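Local coordinates for lipoprotein NlpE (PDB 2Z4I) that activates the Cpx envelope-stress pathway from the outer membrane and takes part in copper homeostasis and in the adhesion of cells to hydrophobic surfaces, at residues V28-S40 and T48-E60. The protein carries 1 engineered substitution. Sequence-based numbering, arbitrary orientation.
Sequences VLPCADCEGIETS and TWVMNERYLGARE
I37 and Y55 meet as a non-hydrogen-bonded pair of the antiparallel hairpin formed by strands 34-43 and 48-56, and the ring of Y55 packs against I37 and the C31-C34 disulfide. With CG2 turned opposite the backbone N, I37 lays this methyl over one face of the Y55 ring in a CH-pi contact, offset toward the rim, 4.2 Å from the centroid and 19° off the normal. At the edge, near the ring plane, sit both sulfurs, with C34 SG 3.9 Å from Y55 CD1. The disulfide spans the type I turn from C31 to C34, which places the CXXC motif against the ring edge; F65 of strand 64-72 also touches the tyrosine.

Backbone hydrogen bonds fix the register. E38 and R54 exchange a pair, E38 N to R54 O at 2.7 Å and R54 N to E38 O at 2.9 Å; S40 and N52 do the same, and L56 N reaches G36 O at 3.0 Å. A water is hydrogen-bonded to E38 O, S40 OG and N52 OD1, linking the strands on the face that carries S40 and N52.

On that face E38 and R54 extend side by side, their carboxylate and guanidinium planes 82° apart, joined by a long salt bridge (E38 OE2 to R54 NE, 3.7 Å) in which the place of OE2 is less sure. E38 crosses L56 at about a right angle, its CG 3.9 Å from L56 CD1. Replacing E38 by alanine would probably leave the R54 guanidinium without this partner and open a gap beside L56.

The chemistry of this surface contact therefore differs across the sheet: sulfur and aromatic contacts on the Y55 face, weak charge pairing and water on the other, in a hairpin flanked by strands 24-31 and 64-72 of the N-terminal beta-barrel domain.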
loop_
_atom_site.group_PDB
_atom_site.type_symbol
_atom_site.label_atom_id
_atom_site.label_comp_id
_atom_site.label_asym_id
_atom_site.label_seq_id
_atom_site.Cartn_x
_atom_site.Cartn_y
_atom_site.Cartn_z
ATOM N N VAL A 28 -16.916 -7.222 4.561
ATOM C CA VAL A 28 -16.225 -8.435 4.159
ATOM C C VAL A 28 -15.318 -8.848 5.302
ATOM O O VAL A 28 -14.443 -8.077 5.732
ATOM C CB VAL A 28 -15.360 -8.226 2.925
ATOM C CG1 VAL A 28 -14.840 -9.563 2.465
ATOM C CG2 VAL A 28 -16.148 -7.538 1.830
ATOM N N LEU A 29 -15.511 -10.064 5.792
ATOM C CA LEU A 29 -14.727 -10.531 6.911
ATOM C C LEU A 29 -13.621 -11.482 6.480
ATOM O O LEU A 29 -13.682 -12.075 5.406
ATOM C CB LEU A 29 -15.648 -11.211 7.917
ATOM C CG LEU A 29 -16.750 -10.364 8.557
ATOM C CD1 LEU A 29 -17.736 -11.269 9.276
ATOM C CD2 LEU A 29 -16.140 -9.381 9.516
ATOM N N PRO A 30 -12.579 -11.622 7.312
ATOM C CA PRO A 30 -11.454 -12.501 7.023
ATOM C C PRO A 30 -11.851 -13.952 6.872
ATOM O O PRO A 30 -12.684 -14.457 7.610
ATOM C CB PRO A 30 -10.522 -12.263 8.204
ATOM C CG PRO A 30 -11.427 -11.820 9.265
ATOM C CD PRO A 30 -12.323 -10.877 8.550
ATOM N N CYS A 31 -11.220 -14.607 5.904
ATOM C CA CYS A 31 -11.467 -16.004 5.567
ATOM C C CYS A 31 -10.184 -16.824 5.739
ATOM O O CYS A 31 -9.207 -16.634 5.012
ATOM C CB CYS A 31 -11.925 -16.072 4.114
ATOM S SG CYS A 31 -12.582 -17.660 3.518
ATOM N N ALA A 32 -10.198 -17.741 6.696
ATOM C CA ALA A 32 -9.038 -18.581 6.962
ATOM C C ALA A 32 -8.639 -19.374 5.723
ATOM O O ALA A 32 -7.506 -19.837 5.607
ATOM C CB ALA A 32 -9.338 -19.531 8.118
ATOM N N ASP A 33 -9.569 -19.531 4.793
ATOM C CA ASP A 33 -9.268 -20.278 3.593
ATOM C C ASP A 33 -9.696 -19.613 2.299
ATOM O O ASP A 33 -10.018 -20.289 1.325
ATOM C CB ASP A 33 -9.870 -21.674 3.694
ATOM C CG ASP A 33 -8.904 -22.673 4.308
ATOM O OD1 ASP A 33 -7.786 -22.811 3.755
ATOM O OD2 ASP A 33 -9.251 -23.316 5.332
ATOM N N CYS A 34 -9.704 -18.287 2.285
ATOM C CA CYS A 34 -10.064 -17.577 1.075
ATOM C C CYS A 34 -9.900 -16.072 1.148
ATOM O O CYS A 34 -9.497 -15.525 2.172
ATOM C CB CYS A 34 -11.480 -17.949 0.635
ATOM S SG CYS A 34 -12.912 -17.282 1.541
ATOM N N GLU A 35 -10.199 -15.420 0.032
ATOM C CA GLU A 35 -10.074 -13.979 -0.110
ATOM C C GLU A 35 -10.858 -13.186 0.920
ATOM O O GLU A 35 -10.425 -12.126 1.367
ATOM C CB GLU A 35 -10.502 -13.578 -1.524
ATOM C CG GLU A 35 -9.533 -14.056 -2.609
ATOM C CD GLU A 35 -10.098 -13.921 -4.017
ATOM O OE1 GLU A 35 -10.500 -12.803 -4.413
ATOM O OE2 GLU A 35 -10.135 -14.943 -4.732
ATOM N N GLY A 36 -12.018 -13.702 1.297
ATOM C CA GLY A 36 -12.829 -13.013 2.279
ATOM C C GLY A 36 -14.268 -13.459 2.201
ATOM O O GLY A 36 -14.682 -14.041 1.197
ATOM N N ILE A 37 -15.027 -13.191 3.259
ATOM C CA ILE A 37 -16.425 -13.566 3.293
ATOM C C ILE A 37 -17.329 -12.339 3.204
ATOM O O ILE A 37 -17.318 -11.486 4.093
ATOM C CB ILE A 37 -16.763 -14.325 4.584
ATOM C CG1 ILE A 37 -15.804 -15.490 4.780
ATOM C CG2 ILE A 37 -18.142 -14.903 4.493
ATOM C CD1 ILE A 37 -16.065 -16.289 6.050
ATOM N N GLU A 38 -18.096 -12.259 2.115
ATOM C CA GLU A 38 -19.046 -11.175 1.891
ATOM C C GLU A 38 -20.213 -11.415 2.837
ATOM O O GLU A 38 -21.013 -12.325 2.627
ATOM C CB GLU A 38 -19.572 -11.206 0.462
ATOM C CG GLU A 38 -18.652 -10.661 -0.588
ATOM C CD GLU A 38 -19.286 -10.736 -1.966
ATOM O OE1 GLU A 38 -20.407 -10.189 -2.140
ATOM O OE2 GLU A 38 -18.673 -11.345 -2.875
ATOM N N THR A 39 -20.323 -10.581 3.861
ATOM C CA THR A 39 -21.366 -10.733 4.865
ATOM C C THR A 39 -22.426 -9.651 4.807
ATOM O O THR A 39 -22.131 -8.483 4.571
ATOM C CB THR A 39 -20.718 -10.728 6.250
ATOM O OG1 THR A 39 -19.769 -11.801 6.311
ATOM C CG2 THR A 39 -21.749 -10.889 7.350
ATOM N N SER A 40 -23.678 -10.029 5.009
ATOM C CA SER A 40 -24.737 -9.029 5.011
ATOM C C SER A 40 -25.785 -9.508 5.981
ATOM O O SER A 40 -26.259 -10.642 5.876
ATOM C CB SER A 40 -25.337 -8.844 3.616
ATOM O OG SER A 40 -25.791 -10.075 3.099
ATOM N N THR A 48 -37.275 -10.543 13.070
ATOM C CA THR A 48 -36.506 -11.625 12.475
ATOM C C THR A 48 -35.343 -11.025 11.709
ATOM O O THR A 48 -35.353 -9.844 11.364
ATOM C CB THR A 48 -37.357 -12.446 11.519
ATOM O OG1 THR A 48 -38.061 -11.564 10.634
ATOM C CG2 THR A 48 -38.348 -13.279 12.296
ATOM N N TRP A 49 -34.339 -11.847 11.456
ATOM C CA TRP A 49 -33.155 -11.419 10.735
ATOM C C TRP A 49 -32.771 -12.500 9.743
ATOM O O TRP A 49 -33.174 -13.658 9.862
ATOM C CB TRP A 49 -31.980 -11.204 11.693
ATOM C CG TRP A 49 -31.620 -12.435 12.501
ATOM C CD1 TRP A 49 -32.178 -12.830 13.686
ATOM C CD2 TRP A 49 -30.647 -13.434 12.168
ATOM N NE1 TRP A 49 -31.614 -14.009 14.110
ATOM C CE2 TRP A 49 -30.669 -14.401 13.198
ATOM C CE3 TRP A 49 -29.760 -13.607 11.103
ATOM C CZ2 TRP A 49 -29.832 -15.527 13.194
ATOM C CZ3 TRP A 49 -28.922 -14.731 11.097
ATOM C CH2 TRP A 49 -28.968 -15.672 12.138
ATOM N N VAL A 50 -31.968 -12.108 8.766
ATOM C CA VAL A 50 -31.496 -13.036 7.757
ATOM C C VAL A 50 -30.077 -12.597 7.469
ATOM O O VAL A 50 -29.809 -11.401 7.317
ATOM C CB VAL A 50 -32.356 -12.957 6.459
ATOM C CG1 VAL A 50 -32.160 -11.608 5.780
ATOM C CG2 VAL A 50 -31.986 -14.105 5.520
HETATM N N MSE A 51 -29.168 -13.561 7.435
HETATM C CA MSE A 51 -27.775 -13.267 7.166
HETATM C C MSE A 51 -27.304 -14.032 5.947
HETATM O O MSE A 51 -27.695 -15.177 5.731
HETATM C CB MSE A 51 -26.905 -13.645 8.354
HETATM C CG MSE A 51 -25.443 -13.366 8.111
HETATM SE SE MSE A 51 -24.416 -13.563 9.714
HETATM C CE MSE A 51 -24.893 -11.871 10.542
ATOM N N ASN A 52 -26.458 -13.398 5.153
ATOM C CA ASN A 52 -25.952 -14.036 3.968
ATOM C C ASN A 52 -24.442 -14.005 3.998
ATOM O O ASN A 52 -23.845 -12.971 4.299
ATOM C CB ASN A 52 -26.441 -13.294 2.730
ATOM C CG ASN A 52 -26.088 -14.014 1.440
ATOM O OD1 ASN A 52 -25.775 -13.381 0.439
ATOM N ND2 ASN A 52 -26.155 -15.337 1.454
ATOM N N GLU A 53 -23.820 -15.135 3.690
ATOM C CA GLU A 53 -22.373 -15.182 3.658
ATOM C C GLU A 53 -21.926 -15.736 2.324
ATOM O O GLU A 53 -22.342 -16.822 1.946
ATOM C CB GLU A 53 -21.836 -16.069 4.774
ATOM C CG GLU A 53 -22.221 -15.621 6.164
ATOM C CD GLU A 53 -21.629 -16.515 7.227
ATOM O OE1 GLU A 53 -22.177 -16.546 8.342
ATOM O OE2 GLU A 53 -20.610 -17.183 6.949
ATOM N N ARG A 54 -21.086 -14.989 1.615
ATOM C CA ARG A 54 -20.575 -15.420 0.324
ATOM C C ARG A 54 -19.052 -15.488 0.371
ATOM O O ARG A 54 -18.400 -14.570 0.844
ATOM C CB ARG A 54 -21.026 -14.461 -0.758
ATOM C CG ARG A 54 -20.639 -14.928 -2.123
ATOM C CD ARG A 54 -21.149 -14.023 -3.220
ATOM N NE ARG A 54 -20.355 -14.257 -4.418
ATOM C CZ ARG A 54 -20.371 -15.386 -5.121
ATOM N NH1 ARG A 54 -21.165 -16.389 -4.751
ATOM N NH2 ARG A 54 -19.562 -15.527 -6.169
ATOM N N TYR A 55 -18.484 -16.577 -0.129
ATOM C CA TYR A 55 -17.039 -16.778 -0.096
ATOM C C TYR A 55 -16.304 -16.426 -1.368
ATOM O O TYR A 55 -16.393 -17.144 -2.360
ATOM C CB TYR A 55 -16.740 -18.231 0.267
ATOM C CG TYR A 55 -17.219 -18.587 1.644
ATOM C CD1 TYR A 55 -16.384 -18.450 2.753
ATOM C CD2 TYR A 55 -18.534 -18.976 1.854
ATOM C CE1 TYR A 55 -16.853 -18.687 4.040
ATOM C CE2 TYR A 55 -19.016 -19.214 3.136
ATOM C CZ TYR A 55 -18.170 -19.065 4.226
ATOM O OH TYR A 55 -18.667 -19.276 5.491
ATOM N N LEU A 56 -15.566 -15.324 -1.327
ATOM C CA LEU A 56 -14.790 -14.886 -2.473
ATOM C C LEU A 56 -13.586 -15.808 -2.596
ATOM O O LEU A 56 -12.909 -16.078 -1.600
ATOM C CB LEU A 56 -14.322 -13.452 -2.266
ATOM C CG LEU A 56 -15.450 -12.434 -2.128
ATOM C CD1 LEU A 56 -14.908 -11.081 -1.693
ATOM C CD2 LEU A 56 -16.152 -12.314 -3.458
ATOM N N GLY A 57 -13.321 -16.281 -3.812
ATOM C CA GLY A 57 -12.204 -17.182 -4.037
ATOM C C GLY A 57 -12.479 -18.537 -3.406
ATOM O O GLY A 57 -11.600 -19.148 -2.796
ATOM N N ALA A 58 -13.709 -19.011 -3.562
ATOM C CA ALA A 58 -14.130 -20.281 -2.992
ATOM C C ALA A 58 -13.582 -21.545 -3.657
ATOM O O ALA A 58 -13.397 -21.617 -4.874
ATOM C CB ALA A 58 -15.655 -20.345 -2.965
ATOM N N ARG A 59 -13.331 -22.537 -2.812
ATOM C CA ARG A 59 -12.843 -23.851 -3.210
ATOM C C ARG A 59 -13.813 -24.793 -2.500
ATOM O O ARG A 59 -13.571 -25.993 -2.380
ATOM C CB ARG A 59 -11.412 -24.074 -2.702
ATOM N N GLU A 60 -14.914 -24.212 -2.017
ATOM C CA GLU A 60 -15.958 -24.944 -1.304
ATOM C C GLU A 60 -17.189 -25.097 -2.197
ATOM O O GLU A 60 -17.447 -24.245 -3.053
ATOM C CB GLU A 60 -16.329 -24.204 -0.013
HETATM O O HOH W 1 -23.527 -11.457 1.661
#